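Local coordinates for protein Old Yellow Enzyme (Pichia, PDB 6AGZ) that probably catalyses the asymmetric reduction of the carbon-carbon double bond of enone compounds with a bound flavin mononucleotide as its redox cofactor, at residues S54-N59 against R344-N349; Q163-Y168 against L220-D225; R367-K372 against E387-S392. One frame throughout, in Å; residues are numbered along the deposited sequence.

Contact 1 of 3, residues S54-N59 against R344-N349. With FMN (flavin mononucleotide), chain C.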
loop_
_atom_site.group_PDB
_atom_site.type_symbol
_atom_site.label_atom_id
_atom_site.label_comp_id
_atom_site.label_asym_id
_atom_site.label_seq_id
_atom_site.Cartn_x
_atom_site.Cartn_y
_atom_site.Cartn_z
ATOM N N SER A 54 5.808 24.987 29.026
ATOM C CA SER A 54 6.665 26.168 28.957
ATOM C C SER A 54 8.135 25.778 28.893
ATOM O O SER A 54 8.897 26.319 28.083
ATOM C CB SER A 54 6.400 27.076 30.159
ATOM O OG SER A 54 7.297 28.173 30.178
ATOM N N GLN A 55 8.554 24.838 29.746
ATOM C CA GLN A 55 9.950 24.411 29.743
ATOM C C GLN A 55 10.338 23.768 28.418
ATOM O O GLN A 55 11.490 23.884 27.985
ATOM C CB GLN A 55 10.206 23.440 30.894
ATOM C CG GLN A 55 9.959 24.029 32.272
ATOM C CD GLN A 55 10.168 23.016 33.377
ATOM O OE1 GLN A 55 11.075 22.187 33.310
ATOM N NE2 GLN A 55 9.324 23.073 34.400
ATOM N N ARG A 56 9.396 23.098 27.759
ATOM C CA ARG A 56 9.663 22.440 26.490
ATOM C C ARG A 56 9.510 23.372 25.298
ATOM O O ARG A 56 9.965 23.031 24.200
ATOM C CB ARG A 56 8.748 21.222 26.342
ATOM C CG ARG A 56 9.155 20.109 27.285
ATOM C CD ARG A 56 8.033 19.152 27.629
ATOM N NE ARG A 56 8.526 18.108 28.523
ATOM C CZ ARG A 56 8.711 18.272 29.830
ATOM N NH1 ARG A 56 8.440 19.439 30.400
ATOM N NH2 ARG A 56 9.171 17.271 30.569
ATOM N N ALA A 57 8.888 24.533 25.486
ATOM C CA ALA A 57 8.881 25.565 24.463
ATOM C C ALA A 57 10.074 26.503 24.577
ATOM O O ALA A 57 10.369 27.230 23.621
ATOM C CB ALA A 57 7.576 26.365 24.533
ATOM N N GLU A 58 10.771 26.490 25.711
ATOM C CA GLU A 58 11.947 27.326 25.895
ATOM C C GLU A 58 13.133 26.763 25.118
ATOM O O GLU A 58 13.385 25.555 25.130
ATOM C CB GLU A 58 12.293 27.423 27.382
ATOM C CG GLU A 58 13.469 28.327 27.712
ATOM C CD GLU A 58 13.905 28.200 29.161
ATOM O OE1 GLU A 58 13.856 27.074 29.698
ATOM O OE2 GLU A 58 14.288 29.225 29.764
ATOM N N ASN A 59 13.857 27.655 24.437
ATOM C CA ASN A 59 15.062 27.298 23.682
ATOM C C ASN A 59 14.778 26.212 22.645
ATOM O O ASN A 59 15.616 25.345 22.388
ATOM C CB ASN A 59 16.192 26.859 24.617
ATOM C CG ASN A 59 16.601 27.942 25.595
ATOM O OD1 ASN A 59 16.625 29.126 25.256
ATOM N ND2 ASN A 59 16.927 27.541 26.818
ATOM N N ARG A 344 8.791 9.799 24.734
ATOM C CA ARG A 344 9.130 9.297 26.063
ATOM C C ARG A 344 10.321 10.037 26.660
ATOM O O ARG A 344 10.328 10.350 27.856
ATOM C CB ARG A 344 9.392 7.791 26.000
ATOM C CG ARG A 344 8.115 6.966 25.913
ATOM C CD ARG A 344 8.389 5.483 25.712
ATOM N NE ARG A 344 8.758 5.170 24.334
ATOM C CZ ARG A 344 8.866 3.934 23.855
ATOM N NH1 ARG A 344 8.631 2.893 24.643
ATOM N NH2 ARG A 344 9.205 3.739 22.588
ATOM N N TYR A 345 11.333 10.337 25.846
ATOM C CA TYR A 345 12.472 11.091 26.352
ATOM C C TYR A 345 12.164 12.571 26.531
ATOM O O TYR A 345 12.851 13.241 27.307
ATOM C CB TYR A 345 13.681 10.913 25.434
ATOM C CG TYR A 345 14.426 9.626 25.692
ATOM C CD1 TYR A 345 15.223 9.480 26.818
ATOM C CD2 TYR A 345 14.324 8.554 24.817
ATOM C CE1 TYR A 345 15.902 8.305 27.066
ATOM C CE2 TYR A 345 15.001 7.373 25.055
ATOM C CZ TYR A 345 15.788 7.254 26.180
ATOM O OH TYR A 345 16.464 6.080 26.421
ATOM N N PHE A 346 11.150 13.094 25.840
ATOM C CA PHE A 346 10.759 14.481 26.065
ATOM C C PHE A 346 10.094 14.654 27.425
ATOM O O PHE A 346 10.134 15.748 27.999
ATOM C CB PHE A 346 9.830 14.954 24.950
ATOM C CG PHE A 346 10.165 16.319 24.417
ATOM C CD1 PHE A 346 10.532 17.344 25.274
ATOM C CD2 PHE A 346 10.122 16.574 23.056
ATOM C CE1 PHE A 346 10.845 18.598 24.781
ATOM C CE2 PHE A 346 10.432 17.827 22.558
ATOM C CZ PHE A 346 10.793 18.840 23.423
ATOM N N THR A 347 9.487 13.589 27.956
ATOM C CA THR A 347 8.860 13.673 29.272
ATOM C C THR A 347 9.899 13.873 30.369
ATOM O O THR A 347 9.659 14.615 31.330
ATOM C CB THR A 347 8.036 12.414 29.547
ATOM O OG1 THR A 347 8.905 11.276 29.626
ATOM C CG2 THR A 347 7.014 12.192 28.440
ATOM N N SER A 348 11.054 13.221 30.250
ATOM C CA SER A 348 12.092 13.275 31.269
ATOM C C SER A 348 13.202 14.262 30.933
ATOM O O SER A 348 14.123 14.439 31.738
ATOM C CB SER A 348 12.690 11.883 31.485
ATOM O OG SER A 348 13.275 11.384 30.294
ATOM N N ASN A 349 13.139 14.906 29.769
ATOM C CA ASN A 349 14.140 15.880 29.339
ATOM C C ASN A 349 13.420 17.129 28.857
ATOM O O ASN A 349 13.097 17.250 27.666
ATOM C CB ASN A 349 15.039 15.307 28.244
ATOM C CG ASN A 349 15.812 14.086 28.703
ATOM O OD1 ASN A 349 15.307 12.963 28.683
ATOM N ND2 ASN A 349 17.052 14.306 29.120
HETATM N N1 FMN C . 0.072 9.180 21.059
HETATM C C2 FMN C . -1.054 9.866 20.644
HETATM O O2 FMN C . -1.315 9.953 19.445
HETATM N N3 FMN C . -1.890 10.454 21.571
HETATM C C4 FMN C . -1.601 10.358 22.915
HETATM O O4 FMN C . -2.341 10.879 23.748
HETATM C C4A FMN C . -0.470 9.668 23.333
HETATM N N5 FMN C . -0.185 9.573 24.675
HETATM C C5A FMN C . 0.937 8.894 25.098
HETATM C C6 FMN C . 1.217 8.804 26.455
HETATM C C7 FMN C . 2.344 8.120 26.889
HETATM C C7M FMN C . 2.647 8.025 28.354
HETATM C C8 FMN C . 3.194 7.524 25.966
HETATM C C8M FMN C . 4.412 6.785 26.434
HETATM C C9 FMN C . 2.911 7.613 24.610
HETATM C C9A FMN C . 1.783 8.300 24.169
HETATM N N10 FMN C . 1.497 8.391 22.818
HETATM C C10 FMN C . 0.370 9.075 22.401
HETATM C "C1'" FMN C . 2.414 7.761 21.809
HETATM C "C2'" FMN C . 3.541 8.757 21.522
HETATM O "O2'" FMN C . 2.992 9.931 20.964
HETATM C "C3'" FMN C . 4.623 8.199 20.599
HETATM O "O3'" FMN C . 4.077 7.917 19.330
HETATM C "C4'" FMN C . 5.253 6.941 21.190
HETATM O "O4'" FMN C . 5.575 7.165 22.544
HETATM C "C5'" FMN C . 6.523 6.542 20.448
HETATM O "O5'" FMN C . 7.421 7.629 20.431
HETATM P P FMN C . 8.763 7.582 21.319
HETATM O O1P FMN C . 9.510 6.305 21.015
HETATM O O2P FMN C . 9.638 8.767 20.987
HETATM O O3P FMN C . 8.388 7.627 22.780
#
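The backbone oxygen of Phe346 is gripped twice by the Arg56 guanidinium: NE of Arg56 donates to Phe346 O at 2.9 Å (145° at the hydrogen), and NH2 of Arg56 adds a weak bond to the same oxygen. NE lies above the Phe346 carbonyl plane, 37° out of it. The two helices so joined lie beside each other where the eight-stranded TIM barrel closes: helix 47-57 comes after the first strand, 29-31, and the short, weakly bonded helix 344-348 after the last, 338-341. NH2 of Arg56 also reaches the next carbonyl, Thr347 O, at 2.8 Å, though the bent geometry makes this bond weak. Both carbonyls lie near the guanidinium plane at its edge, and the extended chain from CG to NE carries the group to them. On the way it slides past the Phe346 side chain, Arg56 CG coming to 3.4 Å from Phe346 CE1, with the ring and guanidinium planes 34° apart. The Phe346 ring continues onto Phe31, Leu352 and Pro353. NH1 of Arg56 turns back to Tyr52 O in its own helix, and the ring of Tyr52 makes a cation-pi contact with the same arginine, so the buried charge is met by backbone oxygens and an aromatic ring. Arg344, at the N-terminal end of helix 344-348, binds the FMN phosphate, the usual phosphate site of TIM barrels; Ser343 N also binds FMN. FMN O3P takes one bond from the backbone, Arg344 N, at 2.9 Å, and another from the side chain, Arg344 NE, also at 2.9 Å. A bend at chi3 folds the chain round the phosphate, and Arg344 NH2 donates to FMN O1P, in plane at the guanidinium edge, at 3.0 Å in a nearly straight bond.

Contact 2 of 3, residues Q163-Y168 against L220-D225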
loop_
_atom_site.group_PDB
_atom_site.type_symbol
_atom_site.label_atom_id
_atom_site.label_comp_id
_atom_site.label_asym_id
_atom_site.label_seq_id
_atom_site.Cartn_x
_atom_site.Cartn_y
_atom_site.Cartn_z
ATOM N N GLN A 163 -23.518 14.307 15.133
ATOM C CA GLN A 163 -23.118 15.084 16.301
ATOM C C GLN A 163 -21.620 14.971 16.551
ATOM O O GLN A 163 -20.990 15.928 17.012
ATOM C CB GLN A 163 -23.901 14.628 17.531
ATOM C CG GLN A 163 -23.739 15.547 18.729
ATOM C CD GLN A 163 -24.216 16.957 18.441
ATOM O OE1 GLN A 163 -25.326 17.161 17.950
ATOM N NE2 GLN A 163 -23.373 17.940 18.738
ATOM N N THR A 164 -21.034 13.807 16.262
ATOM C CA THR A 164 -19.586 13.664 16.375
ATOM C C THR A 164 -18.871 14.624 15.432
ATOM O O THR A 164 -17.917 15.308 15.824
ATOM C CB THR A 164 -19.173 12.219 16.090
ATOM O OG1 THR A 164 -19.690 11.362 17.114
ATOM C CG2 THR A 164 -17.658 12.093 16.049
ATOM N N LYS A 165 -19.330 14.694 14.179
ATOM C CA LYS A 165 -18.736 15.621 13.220
ATOM C C LYS A 165 -18.843 17.063 13.708
ATOM O O LYS A 165 -17.846 17.800 13.740
ATOM C CB LYS A 165 -19.412 15.456 11.859
ATOM C CG LYS A 165 -19.420 14.021 11.353
ATOM C CD LYS A 165 -20.583 13.766 10.411
ATOM C CE LYS A 165 -20.175 13.971 8.964
ATOM N NZ LYS A 165 -21.326 13.790 8.036
ATOM N N LYS A 166 -20.051 17.478 14.107
ATOM C CA LYS A 166 -20.239 18.843 14.594
ATOM C C LYS A 166 -19.351 19.131 15.800
ATOM O O LYS A 166 -18.806 20.234 15.932
ATOM C CB LYS A 166 -21.709 19.077 14.936
ATOM C CG LYS A 166 -22.652 18.903 13.755
ATOM C CD LYS A 166 -24.094 19.192 14.141
ATOM C CE LYS A 166 -25.035 18.936 12.974
ATOM N NZ LYS A 166 -26.463 18.931 13.400
ATOM N N ASP A 167 -19.185 18.147 16.688
ATOM C CA ASP A 167 -18.328 18.336 17.854
ATOM C C ASP A 167 -16.870 18.506 17.447
ATOM O O ASP A 167 -16.148 19.319 18.036
ATOM C CB ASP A 167 -18.477 17.158 18.818
ATOM C CG ASP A 167 -19.828 17.129 19.504
ATOM O OD1 ASP A 167 -20.550 18.147 19.446
ATOM O OD2 ASP A 167 -20.165 16.088 20.107
ATOM N N TYR A 168 -16.415 17.738 16.452
ATOM C CA TYR A 168 -15.066 17.940 15.932
ATOM C C TYR A 168 -14.893 19.353 15.391
ATOM O O TYR A 168 -13.862 19.996 15.632
ATOM C CB TYR A 168 -14.755 16.914 14.843
ATOM C CG TYR A 168 -14.114 15.637 15.340
ATOM C CD1 TYR A 168 -14.837 14.453 15.404
ATOM C CD2 TYR A 168 -12.783 15.614 15.737
ATOM C CE1 TYR A 168 -14.253 13.282 15.851
ATOM C CE2 TYR A 168 -12.190 14.447 16.187
ATOM C CZ TYR A 168 -12.930 13.284 16.242
ATOM O OH TYR A 168 -12.346 12.121 16.687
ATOM N N LEU A 220 -13.626 9.444 9.074
ATOM C CA LEU A 220 -12.396 10.221 9.185
ATOM C C LEU A 220 -12.337 11.309 8.121
ATOM O O LEU A 220 -12.074 12.476 8.429
ATOM C CB LEU A 220 -11.178 9.303 9.080
ATOM C CG LEU A 220 -9.836 10.034 8.971
ATOM C CD1 LEU A 220 -9.542 10.823 10.240
ATOM C CD2 LEU A 220 -8.705 9.064 8.663
ATOM N N LEU A 221 -12.590 10.946 6.862
ATOM C CA LEU A 221 -12.470 11.911 5.773
ATOM C C LEU A 221 -13.517 13.014 5.879
ATOM O O LEU A 221 -13.244 14.169 5.537
ATOM C CB LEU A 221 -12.571 11.199 4.425
ATOM C CG LEU A 221 -11.399 10.281 4.076
ATOM C CD1 LEU A 221 -11.610 9.635 2.717
ATOM C CD2 LEU A 221 -10.090 11.055 4.110
ATOM N N GLU A 222 -14.722 12.679 6.346
ATOM C CA GLU A 222 -15.752 13.700 6.520
ATOM C C GLU A 222 -15.379 14.670 7.635
ATOM O O GLU A 222 -15.545 15.890 7.488
ATOM C CB GLU A 222 -17.104 13.042 6.798
ATOM C CG GLU A 222 -17.673 12.285 5.602
ATOM C CD GLU A 222 -19.031 11.666 5.881
ATOM O OE1 GLU A 222 -19.404 11.543 7.065
ATOM O OE2 GLU A 222 -19.726 11.300 4.910
ATOM N N VAL A 223 -14.868 14.148 8.753
ATOM C CA VAL A 223 -14.373 15.012 9.823
ATOM C C VAL A 223 -13.266 15.919 9.299
ATOM O O VAL A 223 -13.249 17.127 9.564
ATOM C CB VAL A 223 -13.892 14.168 11.017
ATOM C CG1 VAL A 223 -13.148 15.042 12.018
ATOM C CG2 VAL A 223 -15.068 13.475 11.686
ATOM N N ILE A 224 -12.328 15.346 8.540
ATOM C CA ILE A 224 -11.221 16.126 7.992
ATOM C C ILE A 224 -11.740 17.236 7.088
ATOM O O ILE A 224 -11.271 18.377 7.154
ATOM C CB ILE A 224 -10.236 15.209 7.243
ATOM C CG1 ILE A 224 -9.554 14.242 8.212
ATOM C CG2 ILE A 224 -9.194 16.033 6.505
ATOM C CD1 ILE A 224 -8.831 14.926 9.342
ATOM N N ASP A 225 -12.717 16.925 6.234
ATOM C CA ASP A 225 -13.229 17.932 5.308
ATOM C C ASP A 225 -13.948 19.053 6.049
ATOM O O ASP A 225 -13.754 20.235 5.735
ATOM C CB ASP A 225 -14.158 17.280 4.284
ATOM C CG ASP A 225 -13.419 16.358 3.334
ATOM O OD1 ASP A 225 -12.186 16.505 3.201
ATOM O OD2 ASP A 225 -14.071 15.488 2.717
#
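Tyr168 lays one face of its ring against Val223: the methyl CG1 of Val223 stands 3.5 Å above the ring plane, offset toward the rim, in a CH-pi contact. The closest ring atom is Tyr168 CG, 3.5 Å from Val223 CG1, while CG2 of Val223 brushes Tyr168 CD1 at 3.9 Å. With CG1 anti to the backbone N (chi1 170°), the valine puts CG1 over the ring, with CG2 on the same side, out past the CD1 edge. Phe75 and Leu194 also pack against Tyr168. The two segments belong to outer helices of the TIM barrel, 158-179 and 218-231, that follow its third and fourth strands, 106-112 and 183-187, the latter lying between them in the chain; their short axes pass 9.5 Å apart at a crossing angle of -37°. Nearer the solvent, polar side chains take over. Lys165 bends at chi3 (94°), bringing NZ to Glu222 OE1 at 3.1 Å, a salt bridge whose hydrogen bond is weak, and CE of Lys165 lies almost as close to the same oxygen. Glu222 OE1 also has the hydroxyl of Tyr209, its stronger partner, and Lys165 NZ pairs in addition with Glu162. Were Lys165 an alanine, Glu222, still bonded to Tyr209, would probably lose its cationic mate and Glu162 the same partner. Within helix 158-179, Gln163 NE2 donates to Asp167 OD1 at 2.9 Å, one turn on, meeting it from above the carboxylate plane.

Contact 3 of 3, residues R367-K372 against E387-S392; sequences RSRFYK and EPEQPS. With FMN (flavin mononucleotide), chain C.
Part of the long loop between helix 352-358 and helix 395-398, within residues 367-371, lies on the FMN, and a salt bridge from Arg369 to Glu389 ties it to the later part of the same loop. The side chains come from opposite directions. A single carboxylate oxygen, Glu389 OE1, sits in plane at the edge of the guanidinium and takes both outer nitrogens: Arg369 NH1 reaches Glu389 OE1 at 3.3 Å, and Arg369 NH2 matches it at 3.3 Å. Both bonds are weak, and with the carboxylate plane turned 62° from the guanidinium plane this is a forked contact and no two-oxygen pairing. A water spans the same pair, donating to Glu389 OE1 and weakly accepting from Arg369 NH2. Bends at chi2 and chi3 (123° and 107°) steer the arginine to this meeting, while Glu389 stretches out to it. Arg369 has its strongest partner in Asp377, at NH2, and a further salt bridge to Asp366 at NH1; Ser392 OG is likewise bonded to Asp377. Phe370 and Tyr371, the next residues along, meet the dimethylbenzene end of the flavin instead, their rings oblique to its C7M methyl. Tyr371 OH comes to 3.2 Å from C7M of FMN, and Phe370 CD2 to 3.5 Å from C7M of FMN. Arg367 packs on Phe370 in two ways: its CA lies over the centre of the ring's face, and its guanidinium has Phe370 CE2 3.6 Å above its plane, with NH2 at the ring's edge. Three carboxylates round one guanidinium probably more than balance its charge, and the long, partly water-bridged link to Glu389 at the surface probably holds the arginine less than Asp377 does.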
loop_
_atom_site.group_PDB
_atom_site.type_symbol
_atom_site.label_atom_id
_atom_site.label_comp_id
_atom_site.label_asym_id
_atom_site.label_seq_id
_atom_site.Cartn_x
_atom_site.Cartn_y
_atom_site.Cartn_z
ATOM N N ARG A 367 8.578 5.273 33.179
ATOM C CA ARG A 367 7.229 4.898 32.766
ATOM C C ARG A 367 6.272 4.825 33.949
ATOM O O ARG A 367 5.073 5.094 33.795
ATOM C CB ARG A 367 7.269 3.562 32.019
ATOM C CG ARG A 367 5.926 2.856 31.908
ATOM C CD ARG A 367 5.969 1.708 30.912
ATOM N NE ARG A 367 6.076 2.185 29.537
ATOM C CZ ARG A 367 5.050 2.639 28.824
ATOM N NH1 ARG A 367 3.835 2.679 29.354
ATOM N NH2 ARG A 367 5.239 3.054 27.579
ATOM N N SER A 368 6.778 4.491 35.139
ATOM C CA SER A 368 5.912 4.333 36.304
ATOM C C SER A 368 5.197 5.624 36.684
ATOM O O SER A 368 4.222 5.576 37.442
ATOM C CB SER A 368 6.722 3.827 37.498
ATOM O OG SER A 368 7.562 4.844 38.014
ATOM N N ARG A 369 5.650 6.772 36.176
ATOM C CA ARG A 369 5.024 8.056 36.471
ATOM C C ARG A 369 4.459 8.722 35.221
ATOM O O ARG A 369 4.168 9.923 35.240
ATOM C CB ARG A 369 6.013 8.985 37.178
ATOM C CG ARG A 369 6.099 8.747 38.681
ATOM C CD ARG A 369 7.513 8.429 39.136
ATOM N NE ARG A 369 8.122 9.536 39.868
ATOM C CZ ARG A 369 9.286 10.094 39.552
ATOM N NH1 ARG A 369 9.980 9.648 38.514
ATOM N NH2 ARG A 369 9.759 11.097 40.279
ATOM N N PHE A 370 4.296 7.964 34.134
ATOM C CA PHE A 370 3.640 8.499 32.944
ATOM C C PHE A 370 2.222 8.958 33.261
ATOM O O PHE A 370 1.807 10.054 32.867
ATOM C CB PHE A 370 3.612 7.447 31.833
ATOM C CG PHE A 370 4.924 7.266 31.120
ATOM C CD1 PHE A 370 5.988 8.120 31.351
ATOM C CD2 PHE A 370 5.081 6.242 30.198
ATOM C CE1 PHE A 370 7.190 7.949 30.686
ATOM C CE2 PHE A 370 6.278 6.067 29.529
ATOM C CZ PHE A 370 7.334 6.920 29.773
ATOM N N TYR A 371 1.465 8.127 33.979
ATOM C CA TYR A 371 0.044 8.354 34.208
ATOM C C TYR A 371 -0.272 8.585 35.683
ATOM O O TYR A 371 -1.375 8.278 36.140
ATOM C CB TYR A 371 -0.778 7.184 33.670
ATOM C CG TYR A 371 -0.515 6.855 32.218
ATOM C CD1 TYR A 371 -0.937 7.707 31.204
ATOM C CD2 TYR A 371 0.147 5.688 31.858
ATOM C CE1 TYR A 371 -0.702 7.407 29.875
ATOM C CE2 TYR A 371 0.386 5.380 30.532
ATOM C CZ TYR A 371 -0.041 6.243 29.545
ATOM O OH TYR A 371 0.196 5.940 28.223
ATOM N N LYS A 372 0.679 9.127 36.442
ATOM C CA LYS A 372 0.433 9.439 37.846
ATOM C C LYS A 372 -0.555 10.596 37.921
ATOM O O LYS A 372 -0.195 11.749 37.663
ATOM C CB LYS A 372 1.739 9.773 38.559
ATOM C CG LYS A 372 1.710 9.513 40.061
ATOM C CD LYS A 372 3.075 9.745 40.693
ATOM C CE LYS A 372 3.269 8.885 41.936
ATOM N NZ LYS A 372 2.437 9.347 43.081
ATOM N N GLU A 387 21.449 19.052 36.028
ATOM C CA GLU A 387 20.710 19.307 37.250
ATOM C C GLU A 387 20.053 18.025 37.752
ATOM O O GLU A 387 19.672 17.163 36.954
ATOM C CB GLU A 387 19.641 20.379 37.020
ATOM C CG GLU A 387 20.216 21.760 36.744
ATOM C CD GLU A 387 19.157 22.766 36.340
ATOM O OE1 GLU A 387 17.994 22.361 36.142
ATOM O OE2 GLU A 387 19.489 23.965 36.225
ATOM N N PRO A 388 19.916 17.863 39.063
ATOM C CA PRO A 388 19.424 16.594 39.603
ATOM C C PRO A 388 17.910 16.475 39.521
ATOM O O PRO A 388 17.175 17.463 39.450
ATOM C CB PRO A 388 19.890 16.636 41.061
ATOM C CG PRO A 388 19.850 18.088 41.397
ATOM C CD PRO A 388 20.249 18.821 40.135
ATOM N N GLU A 389 17.453 15.226 39.536
ATOM C CA GLU A 389 16.026 14.950 39.598
ATOM C C GLU A 389 15.505 15.221 41.003
ATOM O O GLU A 389 16.033 14.689 41.985
ATOM C CB GLU A 389 15.744 13.502 39.206
ATOM C CG GLU A 389 14.271 13.133 39.251
ATOM C CD GLU A 389 14.041 11.635 39.270
ATOM O OE1 GLU A 389 12.883 11.207 39.081
ATOM O OE2 GLU A 389 15.017 10.883 39.481
ATOM N N GLN A 390 14.475 16.052 41.099
ATOM C CA GLN A 390 13.866 16.323 42.389
ATOM C C GLN A 390 13.170 15.066 42.909
ATOM O O GLN A 390 12.549 14.333 42.132
ATOM C CB GLN A 390 12.867 17.473 42.279
ATOM C CG GLN A 390 13.491 18.806 41.888
ATOM C CD GLN A 390 13.580 19.774 43.055
ATOM O OE1 GLN A 390 13.085 20.898 42.983
ATOM N NE2 GLN A 390 14.215 19.338 44.137
ATOM N N PRO A 391 13.253 14.790 44.205
ATOM C CA PRO A 391 12.717 13.541 44.751
ATOM C C PRO A 391 11.198 13.599 44.883
ATOM O O PRO A 391 10.560 14.620 44.633
ATOM C CB PRO A 391 13.398 13.443 46.117
ATOM C CG PRO A 391 13.609 14.865 46.514
ATOM C CD PRO A 391 13.906 15.612 45.240
ATOM N N SER A 392 10.624 12.466 45.298
ATOM C CA SER A 392 9.174 12.343 45.398
ATOM C C SER A 392 8.590 13.158 46.544
ATOM O O SER A 392 7.383 13.420 46.547
ATOM C CB SER A 392 8.782 10.873 45.559
ATOM O OG SER A 392 9.125 10.121 44.409
HETATM N N1 FMN C . 0.072 9.180 21.059
HETATM C C2 FMN C . -1.054 9.866 20.644
HETATM O O2 FMN C . -1.315 9.953 19.445
HETATM N N3 FMN C . -1.890 10.454 21.571
HETATM C C4 FMN C . -1.601 10.358 22.915
HETATM O O4 FMN C . -2.341 10.879 23.748
HETATM C C4A FMN C . -0.470 9.668 23.333
HETATM N N5 FMN C . -0.185 9.573 24.675
HETATM C C5A FMN C . 0.937 8.894 25.098
HETATM C C6 FMN C . 1.217 8.804 26.455
HETATM C C7 FMN C . 2.344 8.120 26.889
HETATM C C7M FMN C . 2.647 8.025 28.354
HETATM C C8 FMN C . 3.194 7.524 25.966
HETATM C C8M FMN C . 4.412 6.785 26.434
HETATM C C9 FMN C . 2.911 7.613 24.610
HETATM C C9A FMN C . 1.783 8.300 24.169
HETATM N N10 FMN C . 1.497 8.391 22.818
HETATM C C10 FMN C . 0.370 9.075 22.401
HETATM C "C1'" FMN C . 2.414 7.761 21.809
HETATM C "C2'" FMN C . 3.541 8.757 21.522
HETATM O "O2'" FMN C . 2.992 9.931 20.964
HETATM C "C3'" FMN C . 4.623 8.199 20.599
HETATM O "O3'" FMN C . 4.077 7.917 19.330
HETATM C "C4'" FMN C . 5.253 6.941 21.190
HETATM O "O4'" FMN C . 5.575 7.165 22.544
HETATM C "C5'" FMN C . 6.523 6.542 20.448
HETATM O "O5'" FMN C . 7.421 7.629 20.431
HETATM P P FMN C . 8.763 7.582 21.319
HETATM O O1P FMN C . 9.510 6.305 21.015
HETATM O O2P FMN C . 9.638 8.767 20.987
HETATM O O3P FMN C . 8.388 7.627 22.780
HETATM O O HOH W 1 11.285 12.873 38.190
#

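How the contacts relate
From the N terminus, helix 47-57 supplies the first segment of contact 1, which closes only at 344-349, after 284 intervening residues holding most of the barrel; it thus joins the region after the first strand to that after the eighth. Contact 2 is nested inside this span, closing a much shorter loop between neighbouring outer helices on the opposite side of the chain's centre, its nearest atoms about 23 Å from contact 1. Contact 3 follows in series and folds the C-terminal loop back on itself. Contacts 1 and 3 meet at the cofactor, where Phe370 packs on Arg344 and Thr347, so the helix after the last strand and the C-terminal loop border one flavin site.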